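PDB 4XCV: NADP-dependent 2-hydroxyacid dehydrogenase from Rhizobium etli, which probably catalyses the NADPH-dependent interconversion of 2-oxo acids and 2-hydroxy acids. Local coordinates for residues 5-9 against 45-50; 40-46 against 63-67; 136-141 against 223-227; 215-219 against 247-253. One frame throughout, in Å; residues are numbered along the deposited sequence.

Contact 1. Residues 5-9 against 45-50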
loop_
_atom_site.group_PDB
_atom_site.type_symbol
_atom_site.label_atom_id
_atom_site.label_comp_id
_atom_site.label_asym_id
_atom_site.label_seq_id
_atom_site.Cartn_x
_atom_site.Cartn_y
_atom_site.Cartn_z
ATOM N N ARG A 5 -21.577 31.797 -27.668
ATOM C CA ARG A 5 -20.574 30.817 -28.105
ATOM C C ARG A 5 -21.272 29.575 -28.655
ATOM O O ARG A 5 -22.293 29.156 -28.106
ATOM C CB ARG A 5 -19.718 30.390 -26.915
ATOM C CG ARG A 5 -18.994 31.528 -26.220
ATOM C CD ARG A 5 -18.156 32.303 -27.200
ATOM N NE ARG A 5 -17.118 31.475 -27.797
ATOM C CZ ARG A 5 -15.811 31.748 -27.779
ATOM N NH1 ARG A 5 -15.324 32.842 -27.188
ATOM N NH2 ARG A 5 -14.970 30.893 -28.361
ATOM N N PRO A 6 -20.701 28.967 -29.687
ATOM C CA PRO A 6 -21.385 27.768 -30.202
ATOM C C PRO A 6 -21.244 26.561 -29.275
ATOM O O PRO A 6 -20.278 26.482 -28.496
ATOM C CB PRO A 6 -20.686 27.499 -31.525
ATOM C CG PRO A 6 -19.415 28.221 -31.446
ATOM C CD PRO A 6 -19.582 29.384 -30.536
ATOM N N PRO A 7 -22.185 25.610 -29.350
ATOM C CA PRO A 7 -22.095 24.455 -28.489
ATOM C C PRO A 7 -20.875 23.583 -28.846
ATOM O O PRO A 7 -20.349 23.632 -29.951
ATOM C CB PRO A 7 -23.394 23.697 -28.775
ATOM C CG PRO A 7 -23.820 24.168 -30.099
ATOM C CD PRO A 7 -23.401 25.613 -30.152
ATOM N N VAL A 8 -20.428 22.811 -27.850
ATOM C CA VAL A 8 -19.305 21.873 -27.986
ATOM C C VAL A 8 -19.781 20.559 -28.594
ATOM O O VAL A 8 -20.784 20.023 -28.177
ATOM C CB VAL A 8 -18.709 21.600 -26.607
ATOM C CG1 VAL A 8 -17.621 20.526 -26.642
ATOM C CG2 VAL A 8 -18.203 22.880 -25.962
ATOM N N LEU A 9 -19.071 20.081 -29.603
ATOM C CA LEU A 9 -19.402 18.785 -30.216
ATOM C C LEU A 9 -18.896 17.667 -29.310
ATOM O O LEU A 9 -17.743 17.690 -28.904
ATOM C CB LEU A 9 -18.756 18.711 -31.572
ATOM C CG LEU A 9 -18.969 17.515 -32.477
ATOM C CD1 LEU A 9 -18.579 17.909 -33.883
ATOM C CD2 LEU A 9 -18.142 16.316 -32.044
ATOM N N PHE A 45 -22.353 21.741 -38.370
ATOM C CA PHE A 45 -21.173 22.000 -37.518
ATOM C C PHE A 45 -20.298 23.116 -38.076
ATOM O O PHE A 45 -19.105 23.205 -37.690
ATOM C CB PHE A 45 -20.287 20.734 -37.358
ATOM C CG PHE A 45 -21.012 19.555 -36.813
ATOM C CD1 PHE A 45 -21.972 19.687 -35.844
ATOM C CD2 PHE A 45 -20.721 18.283 -37.261
ATOM C CE1 PHE A 45 -22.698 18.594 -35.405
ATOM C CE2 PHE A 45 -21.426 17.177 -36.796
ATOM C CZ PHE A 45 -22.430 17.346 -35.868
ATOM N N SER A 46 -20.814 23.994 -38.913
ATOM C CA SER A 46 -19.966 25.041 -39.467
ATOM C C SER A 46 -19.375 25.983 -38.412
ATOM O O SER A 46 -18.287 26.503 -38.621
ATOM C CB SER A 46 -20.666 25.793 -40.588
ATOM O OG SER A 46 -21.724 26.566 -40.100
ATOM N N GLU A 47 -20.069 26.219 -37.308
ATOM C CA GLU A 47 -19.572 27.148 -36.289
ATOM C C GLU A 47 -18.802 26.453 -35.170
ATOM O O GLU A 47 -18.227 27.121 -34.341
ATOM C CB GLU A 47 -20.712 27.957 -35.690
ATOM C CG GLU A 47 -21.498 28.759 -36.730
ATOM C CD GLU A 47 -20.736 29.948 -37.265
ATOM O OE1 GLU A 47 -19.577 30.156 -36.853
ATOM O OE2 GLU A 47 -21.293 30.690 -38.107
ATOM N N THR A 48 -18.786 25.130 -35.168
ATOM C CA THR A 48 -18.229 24.393 -34.052
ATOM C C THR A 48 -16.744 24.649 -33.887
ATOM O O THR A 48 -16.006 24.516 -34.836
ATOM C CB THR A 48 -18.509 22.894 -34.262
ATOM O OG1 THR A 48 -19.904 22.729 -34.555
ATOM C CG2 THR A 48 -18.072 22.100 -33.009
ATOM N N GLU A 49 -16.353 25.015 -32.667
ATOM C CA GLU A 49 -14.964 25.343 -32.291
ATOM C C GLU A 49 -14.265 24.206 -31.597
ATOM O O GLU A 49 -13.042 24.058 -31.739
ATOM C CB GLU A 49 -14.942 26.538 -31.311
ATOM C CG GLU A 49 -15.613 27.766 -31.822
ATOM C CD GLU A 49 -15.524 28.865 -30.828
ATOM O OE1 GLU A 49 -16.182 28.837 -29.776
ATOM O OE2 GLU A 49 -14.696 29.751 -31.098
ATOM N N TYR A 50 -14.984 23.477 -30.745
ATOM C CA TYR A 50 -14.357 22.476 -29.880
ATOM C C TYR A 50 -15.068 21.157 -30.060
ATOM O O TYR A 50 -16.321 21.118 -30.108
ATOM C CB TYR A 50 -14.443 22.906 -28.414
ATOM C CG TYR A 50 -14.019 24.327 -28.166
ATOM C CD1 TYR A 50 -12.722 24.747 -28.459
ATOM C CD2 TYR A 50 -14.894 25.247 -27.653
ATOM C CE1 TYR A 50 -12.328 26.055 -28.233
ATOM C CE2 TYR A 50 -14.505 26.551 -27.405
ATOM C CZ TYR A 50 -13.231 26.967 -27.711
ATOM O OH TYR A 50 -12.828 28.268 -27.454
HETATM O O HOH W 1 -12.357 30.285 -29.425
HETATM O O HOH W 2 -17.651 26.963 -28.318
HETATM O O HOH W 3 -17.711 24.625 -30.055
HETATM O O HOH W 4 -21.172 24.092 -32.562
#
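Three flat groups line this contact: the Phe45 ring, the Tyr50 ring and the guanidinium of Arg5. Leu9, in one of its two modelled conformers, puts CD1 over the centre of a Phe45 face, 4.0 Å from the ring centroid and only 9° off its normal, a CH-pi contact less certain for that. The Tyr50 ring carries CB of its neighbour Glu49 over one face, while Val8 CG2 comes in at its edge. Arg5 is met edge-on by Glu49 OE1 and by a water. NH2 of Arg5 reaches the syn lone pair of Glu49 OE1 at 2.8 Å in a nearly straight salt bridge (167°), although the two planes are turned 44° apart; the bond from Arg5 NE is weak. Arg5 bends at chi2 and chi3, which brings the guanidinium back to the carboxylate. Pro6 CG rests 3.3 Å from Glu47 O. A second water donates to both Pro6 O and Glu49 OE1. Glu305 is a further partner of Arg5 and of Tyr50 OH, and Lys68 pairs with Glu49 OE2. A glutamine in place of Glu49 would probably leave Arg5 leaning on Glu305 and Lys68 without this carboxylate. Leu9 N bonds to Tyr50 O at 3.0 Å, joining the starts of parallel strands 8-12 and 50-54. Strand 32-34 lies on the other side of 8-12, while helix 292-305 packs Ile301 against Val8 and Tyr50.

Contact 2. Residues 40-46 against 63-67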
loop_
_atom_site.group_PDB
_atom_site.type_symbol
_atom_site.label_atom_id
_atom_site.label_comp_id
_atom_site.label_asym_id
_atom_site.label_seq_id
_atom_site.Cartn_x
_atom_site.Cartn_y
_atom_site.Cartn_z
ATOM N N ASN A 40 -29.255 14.759 -34.329
ATOM C CA ASN A 40 -28.055 15.432 -34.815
ATOM C C ASN A 40 -27.422 14.828 -36.058
ATOM O O ASN A 40 -26.350 15.236 -36.468
ATOM C CB ASN A 40 -27.027 15.574 -33.683
ATOM C CG ASN A 40 -27.484 16.516 -32.632
ATOM O OD1 ASN A 40 -28.054 17.569 -32.954
ATOM N ND2 ASN A 40 -27.243 16.192 -31.372
ATOM N N ARG A 41 -28.112 13.892 -36.700
ATOM C CA ARG A 41 -27.582 13.244 -37.904
ATOM C C ARG A 41 -27.236 14.221 -39.008
ATOM O O ARG A 41 -26.259 13.996 -39.760
ATOM C CB ARG A 41 -28.584 12.216 -38.427
ATOM C CG ARG A 41 -28.483 10.922 -37.690
ATOM C CD ARG A 41 -29.412 9.837 -38.250
ATOM N NE ARG A 41 -29.463 8.764 -37.250
ATOM C CZ ARG A 41 -30.285 7.730 -37.268
ATOM N NH1 ARG A 41 -31.153 7.576 -38.264
ATOM N NH2 ARG A 41 -30.212 6.820 -36.287
ATOM N N GLU A 42 -28.009 15.291 -39.114
ATOM C CA GLU A 42 -27.772 16.300 -40.121
ATOM C C GLU A 42 -27.498 17.678 -39.542
ATOM O O GLU A 42 -27.662 18.687 -40.175
ATOM C CB GLU A 42 -28.930 16.341 -41.097
ATOM C CG GLU A 42 -29.020 15.142 -42.056
ATOM C CD GLU A 42 -29.704 13.901 -41.491
ATOM O OE1 GLU A 42 -30.513 14.011 -40.542
ATOM O OE2 GLU A 42 -29.442 12.785 -42.008
ATOM N N ARG A 43 -26.996 17.695 -38.320
ATOM C CA ARG A 43 -26.663 18.938 -37.654
ATOM C C ARG A 43 -25.572 19.684 -38.402
ATOM O O ARG A 43 -24.603 19.065 -38.857
ATOM C CB ARG A 43 -26.170 18.600 -36.249
ATOM C CG ARG A 43 -25.938 19.766 -35.326
ATOM C CD ARG A 43 -27.200 20.356 -34.803
ATOM N NE ARG A 43 -26.934 21.414 -33.836
ATOM C CZ ARG A 43 -27.129 21.342 -32.516
ATOM N NH1 ARG A 43 -27.565 20.265 -31.861
ATOM N NH2 ARG A 43 -26.886 22.427 -31.807
ATOM N N ASP A 44 -25.713 20.999 -38.523
ATOM C CA ASP A 44 -24.695 21.910 -39.087
ATOM C C ASP A 44 -23.590 22.137 -38.048
ATOM O O ASP A 44 -23.859 22.686 -36.987
ATOM C CB ASP A 44 -25.390 23.226 -39.454
ATOM C CG ASP A 44 -24.531 24.180 -40.200
ATOM O OD1 ASP A 44 -23.314 23.967 -40.232
ATOM O OD2 ASP A 44 -25.127 25.076 -40.880
ATOM N N PHE A 45 -22.353 21.741 -38.370
ATOM C CA PHE A 45 -21.173 22.000 -37.518
ATOM C C PHE A 45 -20.298 23.116 -38.076
ATOM O O PHE A 45 -19.105 23.205 -37.690
ATOM C CB PHE A 45 -20.287 20.734 -37.358
ATOM C CG PHE A 45 -21.012 19.555 -36.813
ATOM C CD1 PHE A 45 -21.972 19.687 -35.844
ATOM C CD2 PHE A 45 -20.721 18.283 -37.261
ATOM C CE1 PHE A 45 -22.698 18.594 -35.405
ATOM C CE2 PHE A 45 -21.426 17.177 -36.796
ATOM C CZ PHE A 45 -22.430 17.346 -35.868
ATOM N N SER A 46 -20.814 23.994 -38.913
ATOM C CA SER A 46 -19.966 25.041 -39.467
ATOM C C SER A 46 -19.375 25.983 -38.412
ATOM O O SER A 46 -18.287 26.503 -38.621
ATOM C CB SER A 46 -20.666 25.793 -40.588
ATOM O OG SER A 46 -21.724 26.566 -40.100
ATOM N N ARG A 63 -17.263 17.130 -41.581
ATOM C CA ARG A 63 -18.498 17.781 -41.128
ATOM C C ARG A 63 -18.238 19.025 -40.308
ATOM O O ARG A 63 -19.048 19.959 -40.324
ATOM C CB ARG A 63 -19.336 16.791 -40.301
ATOM C CG ARG A 63 -19.930 15.661 -41.119
ATOM C CD ARG A 63 -20.868 14.758 -40.316
ATOM N NE ARG A 63 -22.041 15.482 -39.829
ATOM C CZ ARG A 63 -22.930 14.991 -38.961
ATOM N NH1 ARG A 63 -22.744 13.784 -38.428
ATOM N NH2 ARG A 63 -23.966 15.756 -38.564
ATOM N N ALA A 64 -17.132 19.026 -39.549
ATOM C CA ALA A 64 -16.764 20.116 -38.671
ATOM C C ALA A 64 -15.393 20.646 -39.058
ATOM O O ALA A 64 -14.386 20.345 -38.411
ATOM C CB ALA A 64 -16.761 19.646 -37.212
ATOM N N PRO A 65 -15.332 21.392 -40.166
ATOM C CA PRO A 65 -14.021 21.754 -40.688
ATOM C C PRO A 65 -13.345 22.949 -40.044
ATOM O O PRO A 65 -12.201 23.275 -40.435
ATOM C CB PRO A 65 -14.344 22.082 -42.150
ATOM C CG PRO A 65 -15.697 22.639 -42.119
ATOM C CD PRO A 65 -16.425 21.810 -41.075
ATOM N N ASN A 66 -14.030 23.597 -39.100
ATOM C CA ASN A 66 -13.550 24.850 -38.531
ATOM C C ASN A 66 -13.181 24.701 -37.074
ATOM O O ASN A 66 -13.008 25.702 -36.368
ATOM C CB ASN A 66 -14.598 25.931 -38.708
ATOM C CG ASN A 66 -14.955 26.117 -40.182
ATOM O OD1 ASN A 66 -14.041 26.081 -41.036
ATOM N ND2 ASN A 66 -16.206 26.304 -40.478
ATOM N N LEU A 67 -13.001 23.456 -36.639
ATOM C CA LEU A 67 -12.564 23.172 -35.262
ATOM C C LEU A 67 -11.256 23.891 -34.950
ATOM O O LEU A 67 -10.341 23.955 -35.770
ATOM C CB LEU A 67 -12.371 21.660 -35.016
ATOM C CG LEU A 67 -13.620 20.814 -35.112
ATOM C CD1 LEU A 67 -13.238 19.338 -35.058
ATOM C CD2 LEU A 67 -14.630 21.187 -34.030
HETATM O O HOH W 5 -23.191 18.044 -40.991
HETATM O O HOH W 6 -16.343 23.266 -37.410
HETATM O O HOH W 7 -21.661 20.641 -40.899
#
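Arg63 crosses the Phe45 ring at a slant, its CB 3.7 Å from Phe45 CD2. The chain runs on extended through CG and then bends at chi3 (63°), bringing the guanidinium to Phe45 CE2. NE gives its hydrogen to a water that also donates to Arg43 O. CZ sits 3.4 Å from Phe45 CE2, which lies over one guanidinium face, ring and guanidinium planes being 31° apart; Arg41 O covers the opposite face. At the tip, NH2 bonds to Asn40 O at 3.2 Å (162°), in both the guanidinium and the carbonyl plane, and more weakly to Arg43 O. Asn40 O also takes the N-H of Arg43, closing a type I turn. A methionine in place of Arg63 would probably cover part of the ring but leave Asn40 O with one donor fewer. Farther along, Asn66 ND2 meets a lone pair of Ser46 O at 2.8 Å, and Phe45 CB touches Ala64 CB at 3.7 Å. An Asx turn, Ser46 N to Asp44 OD1, shapes the loop at Ser46. Helix 60-63 thus ends against the loop entering strand 50-54, beside a parallel sheet of strand order 2-1-3-4-5, the flavodoxin-like topology of the family's substrate-binding domain.

Contact 3. Residues 136-141 against 223-227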
loop_
_atom_site.group_PDB
_atom_site.type_symbol
_atom_site.label_atom_id
_atom_site.label_comp_id
_atom_site.label_asym_id
_atom_site.label_seq_id
_atom_site.Cartn_x
_atom_site.Cartn_y
_atom_site.Cartn_z
ATOM N N PRO A 136 11.446 -9.131 2.589
ATOM C CA PRO A 136 12.464 -8.128 2.788
ATOM C C PRO A 136 11.843 -6.747 3.012
ATOM O O PRO A 136 10.714 -6.513 2.576
ATOM C CB PRO A 136 13.206 -8.109 1.444
ATOM C CG PRO A 136 12.239 -8.568 0.445
ATOM C CD PRO A 136 11.219 -9.433 1.172
ATOM N N GLU A 137 12.546 -5.858 3.698
ATOM C CA GLU A 137 12.028 -4.468 3.765
ATOM C C GLU A 137 12.090 -3.833 2.363
ATOM O O GLU A 137 12.853 -4.268 1.471
ATOM C CB GLU A 137 12.750 -3.613 4.791
ATOM C CG GLU A 137 14.147 -3.204 4.488
ATOM C CD GLU A 137 14.619 -2.260 5.610
ATOM O OE1 GLU A 137 14.209 -1.087 5.673
ATOM O OE2 GLU A 137 15.419 -2.700 6.484
ATOM N N ALA A 138 11.222 -2.851 2.142
ATOM C CA ALA A 138 11.103 -2.203 0.872
ATOM C C ALA A 138 12.434 -1.683 0.356
ATOM O O ALA A 138 12.663 -1.748 -0.836
ATOM C CB ALA A 138 10.097 -1.079 0.946
ATOM N N ALA A 139 13.278 -1.183 1.263
ATOM C CA ALA A 139 14.575 -0.627 0.822
ATOM C C ALA A 139 15.486 -1.623 0.126
ATOM O O ALA A 139 16.398 -1.230 -0.609
ATOM C CB ALA A 139 15.285 0.018 1.990
ATOM N N GLU A 140 15.243 -2.904 0.324
ATOM C CA GLU A 140 16.041 -3.935 -0.323
ATOM C C GLU A 140 15.588 -4.247 -1.737
ATOM O O GLU A 140 16.225 -5.023 -2.433
ATOM C CB GLU A 140 16.039 -5.226 0.522
ATOM C CG GLU A 140 16.773 -5.081 1.847
ATOM C CD GLU A 140 18.202 -4.641 1.682
ATOM O OE1 GLU A 140 18.882 -5.172 0.783
ATOM O OE2 GLU A 140 18.659 -3.738 2.428
ATOM N N VAL A 141 14.477 -3.659 -2.182
ATOM C CA VAL A 141 13.842 -3.988 -3.442
ATOM C C VAL A 141 13.825 -2.746 -4.325
ATOM O O VAL A 141 13.481 -1.633 -3.863
ATOM C CB VAL A 141 12.411 -4.494 -3.185
ATOM C CG1 VAL A 141 11.653 -4.658 -4.497
ATOM C CG2 VAL A 141 12.469 -5.780 -2.392
ATOM N N GLY A 223 17.668 -10.753 -7.113
ATOM C CA GLY A 223 17.182 -9.753 -6.175
ATOM C C GLY A 223 16.466 -10.290 -4.938
ATOM O O GLY A 223 16.267 -11.495 -4.758
ATOM N N ALA A 224 16.043 -9.360 -4.093
ATOM C CA ALA A 224 15.523 -9.708 -2.768
ATOM C C ALA A 224 14.167 -10.393 -2.791
ATOM O O ALA A 224 13.842 -11.078 -1.807
ATOM C CB ALA A 224 15.491 -8.454 -1.880
ATOM N N LEU A 225 13.419 -10.273 -3.881
ATOM C CA LEU A 225 12.175 -11.044 -4.086
ATOM C C LEU A 225 12.354 -12.406 -4.658
ATOM O O LEU A 225 11.352 -13.143 -4.845
ATOM C CB LEU A 225 11.226 -10.339 -5.085
ATOM C CG LEU A 225 10.845 -8.958 -4.702
ATOM C CD1 LEU A 225 10.061 -8.306 -5.831
ATOM C CD2 LEU A 225 10.073 -8.948 -3.400
ATOM N N GLY A 226 13.586 -12.742 -5.063
ATOM C CA GLY A 226 13.815 -14.043 -5.659
ATOM C C GLY A 226 13.662 -13.984 -7.166
ATOM O O GLY A 226 14.636 -14.191 -7.918
ATOM N N GLN A 227 12.424 -13.744 -7.604
ATOM C CA GLN A 227 12.081 -13.625 -9.016
ATOM C C GLN A 227 11.404 -12.277 -9.211
ATOM O O GLN A 227 10.658 -11.824 -8.340
ATOM C CB GLN A 227 11.152 -14.736 -9.453
ATOM C CG GLN A 227 11.781 -16.139 -9.351
ATOM C CD GLN A 227 10.751 -17.269 -9.246
ATOM O OE1 GLN A 227 9.776 -17.177 -8.494
ATOM N NE2 GLN A 227 11.006 -18.371 -9.942
HETATM O O HOH W 8 16.679 -6.666 -4.597
#
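A single water ties Glu140 to Ala224: it donates to Glu140 O and accepts from Ala224 N, each at 2.8 Å. This is the polar link between the two loops; the rest of the contact is apolar. Ala224 CB points at the other loop, coming within 3.6 Å of Glu140 O, and also touches Pro136 CG at 4.0 Å and Val141 CG2 at 4.1 Å. Val141 turns CG1 anti to its own nitrogen (chi1 172°), which leaves CG2 beside that nitrogen and facing both Ala224 and Leu225. Val141 and Leu225 cross at about a right angle, CG2 of Val141 lying 4.1 Å from CD2 of Leu225, with the other branches, Val141 CG1 and Leu225 CD1, making a second, slightly longer approach. Pro136 brings the edge of its ring, CG, close to Ala224 O as well.

Gly226 N bonds to Gly223 O and closes a type I turn around Ala224 and Leu225; Gly226 itself has a positive phi suited to glycine. Across from it, the 3-10 turn of residues 138-140 ends with Val141 N on Ala138 O. Leu115 of helix 100-116 packs on Pro136 and Val141, and Glu105 of the second subunit accepts from Ala138 N. Segment 136-141 leads into strand 142-146 and segment 223-227 into strand 229-232, with Ile196, at the start of the strand between them, touching Val141 and Leu225. Such packing covers part of the N-terminal edge of the parallel sheet in a Rossmann-type domain, whose nucleotide normally binds at the C-terminal edge.

Contact 4. Residues 215-219 against 247-253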
loop_
_atom_site.group_PDB
_atom_site.type_symbol
_atom_site.label_atom_id
_atom_site.label_comp_id
_atom_site.label_asym_id
_atom_site.label_seq_id
_atom_site.Cartn_x
_atom_site.Cartn_y
_atom_site.Cartn_z
ATOM N N LEU A 215 12.103 -9.011 -22.861
ATOM C CA LEU A 215 12.191 -8.002 -21.811
ATOM C C LEU A 215 12.176 -8.655 -20.421
ATOM O O LEU A 215 12.956 -8.308 -19.547
ATOM C CB LEU A 215 11.066 -6.989 -21.978
ATOM C CG LEU A 215 11.034 -5.858 -20.960
ATOM C CD1 LEU A 215 10.586 -4.565 -21.619
ATOM C CD2 LEU A 215 10.169 -6.180 -19.765
ATOM N N PHE A 216 11.279 -9.621 -20.200
ATOM C CA PHE A 216 11.165 -10.218 -18.870
ATOM C C PHE A 216 12.434 -10.944 -18.447
ATOM O O PHE A 216 12.813 -10.925 -17.279
ATOM C CB PHE A 216 9.984 -11.189 -18.776
ATOM C CG PHE A 216 8.637 -10.561 -19.089
ATOM C CD1 PHE A 216 8.304 -9.304 -18.640
ATOM C CD2 PHE A 216 7.721 -11.245 -19.855
ATOM C CE1 PHE A 216 7.081 -8.749 -18.950
ATOM C CE2 PHE A 216 6.507 -10.700 -20.176
ATOM C CZ PHE A 216 6.188 -9.435 -19.716
ATOM N N LYS A 217 13.103 -11.543 -19.434
ATOM C CA LYS A 217 14.382 -12.229 -19.173
ATOM C C LYS A 217 15.517 -11.281 -18.821
ATOM O O LYS A 217 16.586 -11.759 -18.391
ATOM C CB LYS A 217 14.769 -13.115 -20.356
ATOM C CG LYS A 217 13.914 -14.367 -20.498
ATOM C CD LYS A 217 14.203 -15.062 -21.802
ATOM C CE LYS A 217 13.087 -15.997 -22.199
ATOM N NZ LYS A 217 12.599 -16.867 -21.101
ATOM N N LYS A 218 15.327 -9.963 -19.019
ATOM C CA LYS A 218 16.351 -8.961 -18.659
ATOM C C LYS A 218 16.190 -8.384 -17.255
ATOM O O LYS A 218 17.098 -7.742 -16.738
ATOM C CB LYS A 218 16.344 -7.842 -19.684
ATOM C CG LYS A 218 16.916 -8.303 -21.016
ATOM C CD LYS A 218 16.826 -7.177 -22.021
ATOM C CE LYS A 218 17.333 -7.539 -23.389
ATOM N NZ LYS A 218 16.749 -6.515 -24.310
ATOM N N LEU A 219 15.070 -8.648 -16.600
ATOM C CA LEU A 219 14.851 -8.144 -15.243
ATOM C C LEU A 219 15.787 -8.819 -14.270
ATOM O O LEU A 219 16.309 -9.919 -14.529
ATOM C CB LEU A 219 13.400 -8.388 -14.826
ATOM C CG LEU A 219 12.400 -7.484 -15.549
ATOM C CD1 LEU A 219 10.961 -7.960 -15.332
ATOM C CD2 LEU A 219 12.551 -6.036 -15.126
ATOM N N ALA A 247 6.291 -16.767 -18.777
ATOM C CA ALA A 247 7.336 -16.287 -17.848
ATOM C C ALA A 247 6.989 -16.643 -16.409
ATOM O O ALA A 247 7.890 -17.028 -15.621
ATOM C CB ALA A 247 7.555 -14.795 -18.014
ATOM N N VAL A 248 5.710 -16.536 -16.027
ATOM C CA VAL A 248 5.329 -16.932 -14.671
ATOM C C VAL A 248 5.443 -18.436 -14.494
ATOM O O VAL A 248 5.965 -18.911 -13.503
ATOM C CB VAL A 248 3.914 -16.446 -14.299
ATOM C CG1 VAL A 248 3.479 -17.016 -12.968
ATOM C CG2 VAL A 248 3.892 -14.935 -14.235
ATOM N N ARG A 249 4.994 -19.213 -15.467
ATOM C CA ARG A 249 5.065 -20.654 -15.332
ATOM C C ARG A 249 6.499 -21.136 -15.268
ATOM O O ARG A 249 6.796 -22.125 -14.566
ATOM C CB ARG A 249 4.373 -21.311 -16.514
ATOM C CG ARG A 249 2.881 -21.159 -16.484
ATOM C CD ARG A 249 2.291 -21.673 -17.782
ATOM N NE ARG A 249 2.703 -23.024 -18.124
ATOM C CZ ARG A 249 2.106 -24.150 -17.719
ATOM N NH1 ARG A 249 1.091 -24.115 -16.868
ATOM N NH2 ARG A 249 2.556 -25.314 -18.142
ATOM N N GLU A 250 7.403 -20.534 -16.022
ATOM C CA GLU A 250 8.758 -21.000 -16.003
ATOM C C GLU A 250 9.633 -20.400 -14.918
ATOM O O GLU A 250 10.780 -20.815 -14.733
ATOM C CB GLU A 250 9.380 -21.003 -17.393
ATOM C CG GLU A 250 9.723 -19.735 -18.099
ATOM C CD GLU A 250 10.149 -20.089 -19.529
ATOM O OE1 GLU A 250 9.296 -20.095 -20.440
ATOM O OE2 GLU A 250 11.325 -20.448 -19.727
ATOM N N GLY A 251 9.085 -19.425 -14.197
ATOM C CA GLY A 251 9.810 -18.816 -13.080
ATOM C C GLY A 251 10.646 -17.618 -13.471
ATOM O O GLY A 251 11.391 -17.085 -12.636
ATOM N N THR A 252 10.572 -17.175 -14.717
ATOM C CA THR A 252 11.218 -15.906 -15.109
ATOM C C THR A 252 10.597 -14.721 -14.347
ATOM O O THR A 252 11.311 -13.828 -13.872
ATOM C CB THR A 252 11.152 -15.716 -16.621
ATOM O OG1 THR A 252 11.837 -16.809 -17.265
ATOM C CG2 THR A 252 11.793 -14.390 -17.075
ATOM N N LEU A 253 9.266 -14.730 -14.223
ATOM C CA LEU A 253 8.574 -13.762 -13.387
ATOM C C LEU A 253 8.072 -14.480 -12.165
ATOM O O LEU A 253 7.537 -15.605 -12.256
ATOM C CB LEU A 253 7.387 -13.137 -14.106
ATOM C CG LEU A 253 7.719 -12.186 -15.255
ATOM C CD1 LEU A 253 6.437 -11.752 -15.949
ATOM C CD2 LEU A 253 8.482 -10.967 -14.783
#
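Phe216 and Leu253 make the aromatic part of this contact. CD1 of Leu253 stands over the centre of one ring face, 4.0 Å from the Phe216 centroid and 9° off the normal, a CH-pi contact. Phe216 has CG anti to its carbonyl carbon (chi1 -59°), a setting that carries the ring across to the other segment.

Aliphatic packing surrounds it. The other branch of Leu253, CD2, meets Leu219 CD1 at 3.9 Å, so one leucine serves both residues. Ala247 CB approaches Phe216 CD2 obliquely at 4.0 Å. Thr252 turns its methyl inward: CG2 lies 3.6 Å from Phe216 O and 4.0 Å from Lys217 CG.

The electrostatic part is loose. Lys217 bends at chi4 and brings NZ within 4.0 Å of Glu250 OE2, too far for a salt bridge, though the opposite charges would still be expected to attract.

Backbone bonds fix the second segment. Gly251, with phi at 90°, ends its helix in a Schellman motif, and Leu253 N reaches back to Ala247 O at 3.0 Å; the chain turns back there, with Leu253 facing Phe216.

The chain leaving helix 213-216 is thereby packed against the C-terminal end of helix 241-250. Phe230 of strand 229-232 meets the Phe216 ring, Leu219 packs on Leu197 of strand 196-199 and on Leu191 of helix 187-192, and segment 247-253 runs on towards strand 255-258.

Overall arrangement
The four contacts form two pairs at opposite sides of the chain's centre. Contacts 1 and 2 share Phe45 and Ser46, have centres 8 Å apart and touch where Leu67 CD2 packs 3.7 Å from Thr48 O; both belong to the five-stranded domain. Contacts 3 and 4 lie in the coenzyme-binding domain, centres 16 Å apart, and meet where Gln227 NE2 comes 3.0 Å from Gly251 O. About 55 Å separates the centres of contacts 1 and 3. NADPH is bound by residues between 75 and 320, so contacts 1 and 2 contribute nothing to its pocket. Contact 3, at the strands' N-terminal edge, probably lies behind the coenzyme site rather than in it.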